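Local coordinates for protein thiamine phosphate pyrophosphorylase (Bacteroides thetaiotaomicron VPI-5482, PDB 3CEU) that probably acts as a thiamine-phosphate diphosphorylase (thiamine phosphate synthase) in the biosynthesis of thiamine diphosphate, on a TIM-barrel scaffold, at residues Ile4-Pro9 with Gly168-Gly173; Phe112-Tyr117 with Met148-Ile153. One frame throughout, in Å; residues are numbered along the deposited sequence.

Contact 1: residues Ile4-Pro9 with Gly168-Gly173; sequences IVVTTP and GAVVLG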
ATOM      1  N   ILE A   4       4.519  -1.533  -1.134  1.00 17.28           N
ATOM      2  CA  ILE A   4       3.304  -1.555  -0.328  1.00 10.73           C
ATOM      3  C   ILE A   4       2.197  -2.335  -1.018  1.00 13.08           C
ATOM      4  O   ILE A   4       1.975  -2.191  -2.227  1.00 13.46           O
ATOM      5  CB  ILE A   4       2.798  -0.120  -0.060  1.00 14.43           C
ATOM      6  CG1 ILE A   4       3.914   0.710   0.587  1.00  9.21           C
ATOM      7  CG2 ILE A   4       1.576  -0.153   0.837  1.00  8.24           C
ATOM      8  CD1 ILE A   4       3.656   2.205   0.579  1.00 17.44           C
ATOM      9  N   VAL A   5       1.508  -3.166  -0.238  1.00 11.82           N
ATOM     10  CA  VAL A   5       0.403  -3.984  -0.740  1.00 14.36           C
ATOM     11  C   VAL A   5      -0.920  -3.562  -0.103  1.00 17.70           C
ATOM     12  O   VAL A   5      -1.000  -3.404   1.113  1.00 11.67           O
ATOM     13  CB  VAL A   5       0.606  -5.497  -0.414  1.00 13.22           C
ATOM     14  CG1 VAL A   5      -0.664  -6.277  -0.766  1.00  1.59           C
ATOM     15  CG2 VAL A   5       1.799  -6.056  -1.187  1.00 15.58           C
ATOM     16  N   VAL A   6      -1.953  -3.368  -0.919  1.00 14.11           N
ATOM     17  CA  VAL A   6      -3.261  -3.024  -0.376  1.00 16.90           C
ATOM     18  C   VAL A   6      -4.097  -4.304  -0.415  1.00 15.28           C
ATOM     19  O   VAL A   6      -4.035  -5.061  -1.393  1.00  8.47           O
ATOM     20  CB  VAL A   6      -3.998  -1.936  -1.207  1.00 14.77           C
ATOM     21  CG1 VAL A   6      -5.315  -1.585  -0.526  1.00  6.20           C
ATOM     22  CG2 VAL A   6      -3.142  -0.693  -1.356  1.00  9.88           C
ATOM     23  N   THR A   7      -4.850  -4.557   0.656  1.00 10.31           N
ATOM     24  CA  THR A   7      -5.711  -5.737   0.730  1.00  8.38           C
ATOM     25  C   THR A   7      -6.804  -5.603  -0.318  1.00 15.51           C
ATOM     26  O   THR A   7      -6.866  -4.621  -1.052  1.00 23.41           O
ATOM     27  CB  THR A   7      -6.467  -5.851   2.073  1.00  7.86           C
ATOM     28  OG1 THR A   7      -7.363  -4.739   2.194  1.00 12.92           O
ATOM     29  CG2 THR A   7      -5.519  -5.881   3.254  1.00  6.15           C
ATOM     30  N   THR A   8      -7.670  -6.605  -0.363  1.00 19.71           N
ATOM     31  CA  THR A   8      -8.816  -6.617  -1.263  1.00 20.14           C
ATOM     32  C   THR A   8      -9.951  -5.906  -0.518  1.00 20.84           C
ATOM     33  O   THR A   8      -9.985  -5.911   0.716  1.00 18.10           O
ATOM     34  CB  THR A   8      -9.261  -8.053  -1.560  1.00 16.12           C
ATOM     35  OG1 THR A   8      -9.185  -8.827  -0.359  1.00 10.66           O
ATOM     36  CG2 THR A   8      -8.380  -8.678  -2.620  1.00 12.81           C
ATOM     37  N   PRO A   9     -10.898  -5.303  -1.255  1.00 18.95           N
ATOM     38  CA  PRO A   9     -12.020  -4.592  -0.635  1.00 15.38           C
ATOM     39  C   PRO A   9     -12.902  -5.496   0.229  1.00 19.54           C
ATOM     40  O   PRO A   9     -13.587  -5.017   1.129  1.00 16.21           O
ATOM     41  CB  PRO A   9     -12.779  -4.026  -1.836  1.00  9.78           C
ATOM     42  CG  PRO A   9     -11.716  -3.898  -2.896  1.00 27.37           C
ATOM     43  CD  PRO A   9     -10.951  -5.186  -2.722  1.00 22.25           C
ATOM     44  N   GLY A 168       8.403   4.444  -3.136  1.00 24.44           N
ATOM     45  CA  GLY A 168       7.726   3.169  -3.015  1.00 16.34           C
ATOM     46  C   GLY A 168       6.676   2.920  -4.079  1.00 22.37           C
ATOM     47  O   GLY A 168       6.290   3.816  -4.829  1.00 22.84           O
ATOM     48  N   ALA A 169       6.211   1.684  -4.155  1.00 22.20           N
ATOM     49  CA  ALA A 169       5.191   1.342  -5.132  1.00 23.63           C
ATOM     50  C   ALA A 169       4.081   0.619  -4.399  1.00 11.75           C
ATOM     51  O   ALA A 169       4.337  -0.184  -3.501  1.00 14.15           O
ATOM     52  CB  ALA A 169       5.783   0.460  -6.235  1.00 28.21           C
ATOM     53  N   VAL A 170       2.848   0.924  -4.778  1.00 12.44           N
ATOM     54  CA  VAL A 170       1.688   0.319  -4.146  1.00 19.17           C
ATOM     55  C   VAL A 170       0.973  -0.580  -5.128  1.00 11.06           C
ATOM     56  O   VAL A 170       0.704  -0.187  -6.252  1.00 14.30           O
ATOM     57  CB  VAL A 170       0.720   1.402  -3.645  1.00 21.64           C
ATOM     58  CG1 VAL A 170      -0.446   0.762  -2.903  1.00 16.61           C
ATOM     59  CG2 VAL A 170       1.483   2.369  -2.741  1.00 11.51           C
ATOM     60  N   VAL A 171       0.660  -1.793  -4.698  1.00 15.11           N
ATOM     61  CA  VAL A 171       0.002  -2.738  -5.580  1.00 15.35           C
ATOM     62  C   VAL A 171      -1.224  -3.379  -4.932  1.00 16.40           C
ATOM     63  O   VAL A 171      -1.323  -3.484  -3.709  1.00 14.62           O
ATOM     64  CB  VAL A 171       0.993  -3.850  -5.994  1.00 14.65           C
ATOM     65  CG1 VAL A 171       2.215  -3.240  -6.643  1.00 11.81           C
ATOM     66  CG2 VAL A 171       1.400  -4.657  -4.769  1.00 13.82           C
ATOM     67  N   LEU A 172      -2.165  -3.806  -5.759  1.00 21.20           N
ATOM     68  CA  LEU A 172      -3.356  -4.457  -5.238  1.00 21.21           C
ATOM     69  C   LEU A 172      -3.775  -5.573  -6.194  1.00 24.11           C
ATOM     70  O   LEU A 172      -3.577  -6.751  -5.901  1.00 15.38           O
ATOM     71  CB  LEU A 172      -4.491  -3.436  -5.051  1.00 19.66           C
ATOM     72  CG  LEU A 172      -5.572  -3.798  -4.014  1.00 25.78           C
ATOM     73  CD1 LEU A 172      -6.435  -2.572  -3.677  1.00 23.82           C
ATOM     74  CD2 LEU A 172      -6.437  -4.921  -4.557  1.00 12.46           C
ATOM     75  N   GLY A 173      -4.325  -5.196  -7.344  1.00 29.02           N
ATOM     76  CA  GLY A 173      -4.772  -6.180  -8.319  1.00 26.36           C
ATOM     77  C   GLY A 173      -3.722  -7.135  -8.874  1.00 25.33           C
ATOM     78  O   GLY A 173      -3.895  -8.360  -8.842  1.00 17.59           O
TER
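Ile4 and Val170 sit side by side where the first and last strands of a TIM barrel meet in parallel and close the ring. Three backbone hydrogen bonds join the edges: Ile4 N gives to Ala169 O (2.7 Å), Val171 N to Ile4 O (2.8 Å), and Val6 N to Val171 O (2.9 Å), the last nearly straight at 170°. The packing is tightest inside the barrel. There CG2 of Val6 presses on CG1 of Val170 at 3.4 Å, closer than usual for two methyls, while Val170 CG2 lies 3.9 Å from Ile4 CB. Val6 has its CG1 trans to its own nitrogen (chi1 -177°), which turns CG2 to Val170 and sends CG1 to Leu172 CD1, 3.5 Å away. Leu172 CG in turn lies 3.3 Å from both Val6 O and Thr7 O. On the opposite face of the sheet the CG2 methyls of Val5 and Val171 meet at an ordinary 3.9 Å.

Beyond Leu172 the contact slackens: Thr8 barely touches it, and exposed Pro9 takes the chain to the surface.

Leu172 is also the N-cap of helix 173-176, whose Trp176 donates through NE1 to Val6 O, and Leu175 and Trp176 cover Val5. Strand 29-32 flanks the first strand, and strand 147-150 brings Met148 and Leu150 against Val170.

Contact 2: residues Phe112-Tyr117 with Met148-Ile153; sequences FMSPIY and MALGGI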
ATOM      1  N   PHE A 112       0.130   8.800  -1.285  1.00  7.35           N
ATOM      2  CA  PHE A 112       0.019   7.972  -2.480  1.00 13.63           C
ATOM      3  C   PHE A 112      -0.130   8.940  -3.646  1.00 17.88           C
ATOM      4  O   PHE A 112      -0.568  10.073  -3.460  1.00 26.92           O
ATOM      5  CB  PHE A 112      -1.243   7.095  -2.419  1.00 17.22           C
ATOM      6  CG  PHE A 112      -1.098   5.863  -1.571  1.00 17.13           C
ATOM      7  CD1 PHE A 112       0.043   5.660  -0.803  1.00 10.88           C
ATOM      8  CD2 PHE A 112      -2.094   4.893  -1.553  1.00 15.37           C
ATOM      9  CE1 PHE A 112       0.192   4.517  -0.031  1.00  8.21           C
ATOM     10  CE2 PHE A 112      -1.951   3.745  -0.782  1.00  6.86           C
ATOM     11  CZ  PHE A 112      -0.799   3.561  -0.021  1.00  5.44           C
HETATM   12  N   MSE A 113       0.243   8.512  -4.842  1.00 19.84           N
HETATM   13  CA  MSE A 113       0.072   9.359  -6.009  1.00 18.13           C
HETATM   14  C   MSE A 113      -0.520   8.475  -7.096  1.00 27.11           C
HETATM   15  O   MSE A 113       0.045   7.426  -7.430  1.00 23.37           O
HETATM   16  CB  MSE A 113       1.402   9.947  -6.476  1.00 15.43           C
HETATM   17  CG  MSE A 113       1.235  11.119  -7.428  1.00 20.20           C
HETATM   18 SE   MSE A 113       2.857  11.635  -8.348  1.00 37.83          SE
HETATM   19  CE  MSE A 113       2.110  11.975 -10.106  1.00 26.79           C
ATOM     20  N   SER A 114      -1.658   8.893  -7.643  1.00 28.51           N
ATOM     21  CA  SER A 114      -2.340   8.114  -8.674  1.00 32.02           C
ATOM     22  C   SER A 114      -3.286   8.984  -9.490  1.00 35.62           C
ATOM     23  O   SER A 114      -3.608  10.103  -9.086  1.00 38.02           O
ATOM     24  CB  SER A 114      -3.148   7.012  -8.010  1.00 17.80           C
ATOM     25  OG  SER A 114      -4.131   7.581  -7.175  1.00 16.77           O
ATOM     26  N   PRO A 115      -3.737   8.486 -10.658  1.00 37.40           N
ATOM     27  CA  PRO A 115      -3.414   7.180 -11.262  1.00 33.89           C
ATOM     28  C   PRO A 115      -2.152   7.272 -12.127  1.00 31.04           C
ATOM     29  O   PRO A 115      -2.153   7.951 -13.154  1.00 28.89           O
ATOM     30  CB  PRO A 115      -4.650   6.861 -12.116  1.00 32.04           C
ATOM     31  CG  PRO A 115      -5.738   7.758 -11.560  1.00 38.96           C
ATOM     32  CD  PRO A 115      -4.978   9.024 -11.238  1.00 28.72           C
ATOM     33  N   ILE A 116      -1.085   6.590 -11.716  1.00 28.29           N
ATOM     34  CA  ILE A 116       0.167   6.617 -12.468  1.00 24.08           C
ATOM     35  C   ILE A 116       0.020   5.904 -13.808  1.00 22.06           C
ATOM     36  O   ILE A 116       0.670   6.274 -14.786  1.00 18.66           O
ATOM     37  CB  ILE A 116       1.322   5.952 -11.685  1.00 17.89           C
ATOM     38  CG1 ILE A 116       1.513   6.641 -10.329  1.00 27.21           C
ATOM     39  CG2 ILE A 116       2.603   6.015 -12.505  1.00 19.25           C
ATOM     40  CD1 ILE A 116       1.866   8.119 -10.406  1.00 17.07           C
ATOM     41  N   TYR A 117      -0.821   4.872 -13.840  1.00 23.43           N
ATOM     42  CA  TYR A 117      -1.078   4.118 -15.066  1.00 26.91           C
ATOM     43  C   TYR A 117      -2.582   3.948 -15.294  1.00 31.53           C
ATOM     44  O   TYR A 117      -3.196   2.997 -14.809  1.00 38.29           O
ATOM     45  CB  TYR A 117      -0.407   2.740 -15.023  1.00 24.18           C
ATOM     46  CG  TYR A 117       1.104   2.793 -14.954  1.00 34.08           C
ATOM     47  CD1 TYR A 117       1.774   2.579 -13.750  1.00 28.55           C
ATOM     48  CD2 TYR A 117       1.866   3.083 -16.088  1.00 35.88           C
ATOM     49  CE1 TYR A 117       3.164   2.654 -13.676  1.00 33.16           C
ATOM     50  CE2 TYR A 117       3.258   3.159 -16.021  1.00 34.72           C
ATOM     51  CZ  TYR A 117       3.897   2.943 -14.810  1.00 38.32           C
ATOM     52  OH  TYR A 117       5.268   3.017 -14.727  1.00 36.84           O
HETATM   53  N   MSE A 148       4.361   7.536  -2.598  1.00 12.14           N
HETATM   54  CA  MSE A 148       4.223   6.170  -3.073  1.00 16.26           C
HETATM   55  C   MSE A 148       3.394   6.136  -4.354  1.00 21.44           C
HETATM   56  O   MSE A 148       2.297   6.692  -4.420  1.00 20.40           O
HETATM   57  CB  MSE A 148       3.575   5.309  -1.983  1.00 20.55           C
HETATM   58  CG  MSE A 148       4.185   5.510  -0.584  1.00 35.79           C
HETATM   59 SE   MSE A 148       6.141   5.336  -0.464  1.00 48.73          SE
HETATM   60  CE  MSE A 148       6.335   5.532   1.455  1.00 32.06           C
ATOM     61  N   ALA A 149       3.926   5.492  -5.384  1.00 20.77           N
ATOM     62  CA  ALA A 149       3.217   5.427  -6.650  1.00 14.11           C
ATOM     63  C   ALA A 149       2.121   4.369  -6.598  1.00 15.99           C
ATOM     64  O   ALA A 149       2.326   3.270  -6.097  1.00 16.59           O
ATOM     65  CB  ALA A 149       4.196   5.132  -7.780  1.00 16.59           C
ATOM     66  N   LEU A 150       0.951   4.713  -7.116  1.00 18.84           N
ATOM     67  CA  LEU A 150      -0.175   3.795  -7.125  1.00 19.77           C
ATOM     68  C   LEU A 150      -1.000   3.919  -8.392  1.00 21.92           C
ATOM     69  O   LEU A 150      -1.194   5.017  -8.919  1.00 29.06           O
ATOM     70  CB  LEU A 150      -1.080   4.057  -5.916  1.00 29.03           C
ATOM     71  CG  LEU A 150      -2.529   3.538  -6.000  1.00 33.96           C
ATOM     72  CD1 LEU A 150      -2.557   2.006  -5.983  1.00 17.39           C
ATOM     73  CD2 LEU A 150      -3.324   4.103  -4.837  1.00 23.41           C
ATOM     74  N   GLY A 151      -1.496   2.785  -8.874  1.00 16.45           N
ATOM     75  CA  GLY A 151      -2.322   2.804 -10.063  1.00 19.98           C
ATOM     76  C   GLY A 151      -1.704   2.168 -11.290  1.00 21.51           C
ATOM     77  O   GLY A 151      -0.868   2.771 -11.968  1.00 23.67           O
ATOM     78  N   GLY A 152      -2.124   0.939 -11.569  1.00 13.64           N
ATOM     79  CA  GLY A 152      -1.639   0.224 -12.730  1.00 30.46           C
ATOM     80  C   GLY A 152      -0.184  -0.175 -12.680  1.00 30.65           C
ATOM     81  O   GLY A 152       0.514  -0.119 -13.689  1.00 43.76           O
ATOM     82  N   ILE A 153       0.277  -0.588 -11.509  1.00 26.94           N
ATOM     83  CA  ILE A 153       1.664  -0.995 -11.349  1.00 29.29           C
ATOM     84  C   ILE A 153       1.767  -2.518 -11.463  1.00 27.55           C
ATOM     85  O   ILE A 153       0.888  -3.238 -10.991  1.00 29.88           O
ATOM     86  CB  ILE A 153       2.185  -0.535  -9.982  1.00 27.06           C
ATOM     87  CG1 ILE A 153       1.946   0.972  -9.837  1.00 20.02           C
ATOM     88  CG2 ILE A 153       3.659  -0.876  -9.837  1.00 22.54           C
ATOM     89  CD1 ILE A 153       2.327   1.530  -8.483  1.00 16.69           C
TER
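Phe112 pairs with Met148, and Met113 with Ala149, in the parallel register of two adjacent strands of a TIM barrel, the sixth (110-113) and the seventh (147-150). The contact then runs beyond their C-terminal ends, the side on which TIM-barrel enzymes carry their active sites.

Backbone hydrogen bonds come first. Met113 and Met148 are both selenomethionines; Met113 N gives to Met148 O at 2.8 Å, and Leu150 N gives to Met113 O at 2.9 Å, standing 23° out of that carbonyl plane. Beyond the cis peptide before Pro115, a residue with no N-H to give, two loop hydrogen bonds follow. Ile116 N reaches Leu150 O in an almost linear bond (3.2 Å, 175°), and Tyr117 N makes a bent, weak bond to Gly151 O. Gly151 and Gly152 both have positive phi, a conformation that suits glycine, and their carbonyls both come up to Tyr117.

Apolar contacts fall on both faces of the sheet. In the barrel interior the ring of Phe112 is met obliquely at its two CD atoms: CD1 by CB of Met148 (3.7 Å), CD2 by the CD2 methyl of Leu150 (3.6 Å). His31 and His75 also meet this ring. On the outer face the methyl of Ala149 meets Ile116 CG1 at 4.0 Å, and Ile161 of helix 158-163 also touches Ala149.

Carbon-to-carbonyl contacts make up the rest. Ser114 turns its CB to Leu150 O, and Tyr117, its CG held beside the backbone N (chi1 -64°), sits against the two glycine carbonyls. Gly151 O is at the ring's edge near its plane, while Gly152 O, which also accepts from Asn157 ND2, approaches obliquely to 3.0 Å from Tyr117 CD1.

In the fold
Both contacts join neighbouring parallel strands of the one barrel, and a third strand pair links them: strands 147-150 and 168-171 are adjacent, with Val170 N probably hydrogen-bonded to Ala149 O at 2.7 Å. Contact 1 closes the ring and lies near the centre of the chain, largely buried; its chemistry is a regular backbone ladder with branched aliphatic side chains on each face. Contact 2, about 10 Å away between centres, is only partly buried and runs into loops past the strand ends. Phe112 adds an aromatic ring within the strand; Tyr117, a cis proline and two glycines mark the loops. Ile4 CD1 and Met148 CG pack together inside the barrel, so both contacts share one interior.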